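Local coordinates for protein dihydroorotase (Campylobacter jejuni subsp. jejuni, PDB 3PNU) that probably catalyses the reversible cyclisation of N-carbamoyl-L-aspartate to dihydroorotate in de novo pyrimidine synthesis, using a pair of zinc ions, at residues A[103-108]-A[148-153]; A[213-218]-A[346-351]. All coordinates share one frame; numbering follows the deposited sequence.

Contact 1 (A[103-108]-A[148-153]); sequences KFLYSA and LNIPLL
Leu148 packs against the backbone of the helix that carries Leu105 and Tyr106, and its two methyl branches share the work. CD1 lies against the peptide link between these two residues, 3.5 Å from Leu105 C and equally near Tyr106 N, and it also meets Leu105 CB at 3.5 Å. The other branch is turned to the tyrosine: Leu148 CD2 comes to the edge of the Tyr106 ring, close to its plane, 4.2 Å from CD1 of that ring, and the two side chains run at about a right angle to each other. In Leu148, CG is set anti to the carbonyl carbon (chi1 -59°) and CD1 anti to CA (chi2 176°), which extends CD1 to the peptide and leaves CD2 turned to the ring. Leu148 is the first residue past helix 135-147. A Schellman motif closes that helix, with Asn149 at positive phi as the C-prime residue and Ile150 N directed back to Met145 O; the chain then runs on into strand 152-154 of the TIM barrel, so the contact sits on an alpha-to-beta connection. Beyond the turn, Ile150 brings CD1 to the same helix as Leu148 does, 4.2 Å from Leu105 CD2. Ala144 and Met145 of helix 135-147 and Ile115 also touch the Leu105 side chain. Leu105 and Ile150 are both buried. The outer end differs: Tyr106 is exposed, and its side chain comes within about 3 Å of a bound phosphate ion, probably from the crystallisation liquor.

Contact 2 (A[213-218]-A[346-351]); sequences HLIITL and PYMAGE
Tyr347 and Met348 bring the loop between strands 343-344 and 352-357 against Ile215 and Ile216, which belong to the loop that follows strand 205-209 of the TIM barrel. Pro346 opens a type II beta turn that ends at Ala349, and the two central residues of this turn supply the side chains that touch the barrel loop. With CG of Tyr347 anti to the backbone N (chi1 176°), the ring extends from the turn toward the isoleucines and meets them with its phenolic end. There OH lies among the carbons of Ile215, 3.8 Å from CD1 and 4.1 Å from CG2, the two side chains slanting past each other. The same oxygen is 4.2 Å from Ile216 CG2. All of these are van der Waals contacts, and Val279 touches the tyrosine side chain as well. Met348 follows at positive phi and is also the first residue of a second type II turn, which ends at Glu351 and leads the chain away into strand 352-357. Its CB is not aimed at the partner, but a turn about the CB-CG bond (chi2 -84°) carries SD and CE toward the barrel loop. Val288 of helix 285-296 touches both Met348 and Ile215, and Leu292 adds to the packing on the isoleucine, so this helix lines the joint. The methionine's own share of the contact is a single methyl meeting, Met348 CE against Ile215 CD1 at 4.2 Å.

The two contacts lie on opposite sides of the chain's centre, their own centres about 35 Å apart and their nearest atoms about 15 Å apart. They come in series, contact 1 first. What they share is the parallel sheet of the barrel, in which strand 152-154, entered from contact 1, is separated by strand 185-187 from strand 205-209, whose following loop supplies contact 2. Contact 1 joins helix 102-108 to the connection from helix 135-147 to strand 152-154, away from the annotated sites. Contact 2 ties a barrel loop to the C-terminal region, whose strand 352-357 belongs to the antiparallel sheet, and Ile216 lies about 11 Å from the zinc ligand Asp261, side chain to side chain.

Contact 1 (A[103-108]-A[148-153])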
# COMPACT_ATOMS: atom_id res chain seq x y z
N LYS A 103 14.66 19.49 36.11
CA LYS A 103 13.75 19.64 37.25
C LYS A 103 12.44 18.89 37.02
O LYS A 103 11.97 18.16 37.89
CB LYS A 103 13.50 21.12 37.57
CG LYS A 103 12.58 21.34 38.77
CD LYS A 103 12.56 22.78 39.30
CE LYS A 103 11.81 22.83 40.64
NZ LYS A 103 11.85 24.17 41.30
N PHE A 104 11.85 19.06 35.85
CA PHE A 104 10.59 18.37 35.58
C PHE A 104 10.75 16.85 35.51
O PHE A 104 9.88 16.10 35.98
CB PHE A 104 9.95 18.86 34.29
CG PHE A 104 8.74 18.05 33.89
CD1 PHE A 104 7.48 18.42 34.31
CD2 PHE A 104 8.88 16.91 33.11
CE1 PHE A 104 6.36 17.68 33.95
CE2 PHE A 104 7.77 16.17 32.75
CZ PHE A 104 6.51 16.55 33.17
N LEU A 105 11.85 16.41 34.91
CA LEU A 105 12.12 14.99 34.76
C LEU A 105 12.35 14.33 36.11
O LEU A 105 11.88 13.21 36.33
CB LEU A 105 13.32 14.75 33.84
CG LEU A 105 13.11 15.07 32.35
CD1 LEU A 105 14.41 14.97 31.57
CD2 LEU A 105 12.06 14.16 31.76
N TYR A 106 13.06 15.01 37.01
CA TYR A 106 13.32 14.45 38.34
C TYR A 106 12.03 14.18 39.13
O TYR A 106 11.96 13.23 39.88
CB TYR A 106 14.25 15.35 39.17
CG TYR A 106 14.44 14.83 40.59
CD1 TYR A 106 15.43 13.89 40.88
CD2 TYR A 106 13.62 15.26 41.63
CE1 TYR A 106 15.59 13.40 42.17
CE2 TYR A 106 13.77 14.78 42.92
CZ TYR A 106 14.76 13.85 43.19
OH TYR A 106 14.93 13.37 44.47
N SER A 107 11.02 15.02 38.95
CA SER A 107 9.76 14.84 39.65
C SER A 107 8.90 13.76 39.01
O SER A 107 7.98 13.25 39.65
CB SER A 107 8.98 16.14 39.68
OG SER A 107 8.54 16.51 38.38
N ALA A 108 9.19 13.40 37.76
CA ALA A 108 8.38 12.40 37.04
C ALA A 108 8.97 10.99 36.95
O ALA A 108 8.25 10.05 36.66
CB ALA A 108 8.10 12.92 35.63
N LEU A 148 18.89 10.18 34.92
CA LEU A 148 17.76 9.65 35.69
C LEU A 148 17.31 8.23 35.26
O LEU A 148 16.28 7.72 35.73
CB LEU A 148 16.57 10.61 35.58
CG LEU A 148 16.80 12.04 36.09
CD1 LEU A 148 15.55 12.91 35.84
CD2 LEU A 148 17.16 12.03 37.57
N ASN A 149 18.06 7.61 34.36
CA ASN A 149 17.75 6.26 33.91
C ASN A 149 16.34 6.14 33.32
O ASN A 149 15.67 5.13 33.50
CB ASN A 149 17.97 5.28 35.08
CG ASN A 149 17.97 3.83 34.64
OD1 ASN A 149 18.42 3.50 33.54
ND2 ASN A 149 17.50 2.95 35.51
N ILE A 150 15.87 7.19 32.65
CA ILE A 150 14.56 7.17 31.97
C ILE A 150 14.86 6.79 30.52
O ILE A 150 15.78 7.33 29.92
CB ILE A 150 13.86 8.53 31.99
CG1 ILE A 150 13.80 9.09 33.41
CG2 ILE A 150 12.43 8.42 31.39
CD1 ILE A 150 13.16 10.47 33.49
N PRO A 151 14.10 5.85 29.95
CA PRO A 151 14.33 5.42 28.57
C PRO A 151 13.58 6.23 27.52
O PRO A 151 12.50 6.73 27.81
CB PRO A 151 13.78 3.99 28.57
CG PRO A 151 12.68 4.03 29.60
CD PRO A 151 13.15 4.97 30.66
N LEU A 152 14.15 6.36 26.32
CA LEU A 152 13.53 7.07 25.20
C LEU A 152 12.98 6.00 24.24
O LEU A 152 13.74 5.18 23.70
CB LEU A 152 14.55 7.96 24.47
CG LEU A 152 14.03 8.84 23.30
CD1 LEU A 152 13.14 9.99 23.78
CD2 LEU A 152 15.15 9.39 22.48
N LEU A 153 11.65 6.00 24.09
CA LEU A 153 10.93 5.11 23.21
C LEU A 153 10.68 5.96 21.97
O LEU A 153 10.22 7.09 22.08
CB LEU A 153 9.60 4.68 23.86
CG LEU A 153 9.64 4.37 25.36
CD1 LEU A 153 8.25 3.94 25.85
CD2 LEU A 153 10.71 3.32 25.74

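Contact 2 (A[213-218]-A[346-351])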
# COMPACT_ATOMS: atom_id res chain seq x y z
N HIS A 213 3.84 -7.81 12.36
CA HIS A 213 5.07 -7.74 11.58
C HIS A 213 5.86 -9.03 11.53
O HIS A 213 6.79 -9.17 10.69
CB HIS A 213 5.94 -6.59 12.05
CG HIS A 213 5.39 -5.25 11.72
ND1 HIS A 213 4.91 -4.38 12.67
CD2 HIS A 213 5.20 -4.64 10.52
CE1 HIS A 213 4.48 -3.28 12.08
NE2 HIS A 213 4.64 -3.41 10.77
N LEU A 214 5.53 -9.98 12.41
CA LEU A 214 6.19 -11.28 12.37
C LEU A 214 5.50 -12.16 11.33
O LEU A 214 6.04 -13.18 10.92
CB LEU A 214 6.08 -12.01 13.71
CG LEU A 214 6.94 -11.48 14.84
CD1 LEU A 214 6.51 -12.13 16.17
CD2 LEU A 214 8.43 -11.70 14.53
N ILE A 215 4.31 -11.73 10.91
CA ILE A 215 3.47 -12.51 10.03
C ILE A 215 3.28 -11.96 8.60
O ILE A 215 3.47 -12.70 7.64
CB ILE A 215 2.08 -12.66 10.69
CG1 ILE A 215 2.22 -13.38 12.04
CG2 ILE A 215 1.13 -13.43 9.78
CD1 ILE A 215 0.92 -13.47 12.88
N ILE A 216 2.94 -10.68 8.47
CA ILE A 216 2.63 -10.10 7.15
C ILE A 216 3.78 -9.35 6.44
O ILE A 216 4.77 -8.98 7.07
CB ILE A 216 1.43 -9.13 7.25
CG1 ILE A 216 1.83 -7.81 7.91
CG2 ILE A 216 0.27 -9.80 8.01
CD1 ILE A 216 0.73 -6.80 7.96
N THR A 217 3.62 -9.18 5.13
CA THR A 217 4.52 -8.37 4.30
C THR A 217 3.62 -7.41 3.51
O THR A 217 2.40 -7.51 3.57
CB THR A 217 5.35 -9.17 3.29
OG1 THR A 217 4.51 -9.60 2.21
CG2 THR A 217 6.06 -10.33 3.94
N LEU A 218 4.23 -6.50 2.76
CA LEU A 218 3.46 -5.56 1.94
C LEU A 218 2.46 -6.30 1.02
O LEU A 218 1.38 -5.80 0.75
CB LEU A 218 4.39 -4.67 1.10
CG LEU A 218 3.71 -3.50 0.37
CD1 LEU A 218 3.08 -2.54 1.38
CD2 LEU A 218 4.70 -2.77 -0.54
N PRO A 346 -11.38 -6.51 15.33
CA PRO A 346 -10.12 -7.06 15.81
C PRO A 346 -9.31 -7.69 14.71
O PRO A 346 -9.84 -7.96 13.64
CB PRO A 346 -10.58 -8.16 16.76
CG PRO A 346 -11.78 -8.70 16.10
CD PRO A 346 -12.48 -7.48 15.47
N TYR A 347 -8.03 -7.92 15.00
CA TYR A 347 -7.10 -8.56 14.11
C TYR A 347 -7.49 -10.02 14.05
O TYR A 347 -8.06 -10.54 15.01
CB TYR A 347 -5.67 -8.40 14.65
CG TYR A 347 -4.58 -9.12 13.85
CD1 TYR A 347 -4.33 -8.77 12.53
CD2 TYR A 347 -3.80 -10.11 14.42
CE1 TYR A 347 -3.34 -9.42 11.79
CE2 TYR A 347 -2.80 -10.76 13.68
CZ TYR A 347 -2.58 -10.39 12.37
OH TYR A 347 -1.61 -11.01 11.60
N MET A 348 -7.21 -10.68 12.93
CA MET A 348 -7.57 -12.08 12.78
C MET A 348 -9.11 -12.28 12.90
O MET A 348 -9.58 -13.40 13.08
CB MET A 348 -6.84 -12.92 13.83
CG MET A 348 -5.35 -13.10 13.59
SD MET A 348 -4.98 -14.47 12.47
CE MET A 348 -3.19 -14.40 12.36
N ALA A 349 -9.87 -11.19 12.82
CA ALA A 349 -11.33 -11.25 12.91
C ALA A 349 -11.88 -12.44 12.11
O ALA A 349 -11.38 -12.73 11.02
CB ALA A 349 -11.95 -9.96 12.41
N GLY A 350 -12.87 -13.13 12.66
CA GLY A 350 -13.48 -14.30 12.00
C GLY A 350 -12.58 -15.51 11.76
O GLY A 350 -12.99 -16.49 11.15
N GLU A 351 -11.34 -15.44 12.25
CA GLU A 351 -10.39 -16.53 12.07
C GLU A 351 -10.52 -17.59 13.18
O GLU A 351 -11.02 -17.30 14.28
CB GLU A 351 -8.96 -15.97 12.04
CG GLU A 351 -8.62 -15.20 10.78
CD GLU A 351 -8.41 -16.12 9.57
OE1 GLU A 351 -7.64 -17.10 9.69
OE2 GLU A 351 -8.99 -15.85 8.49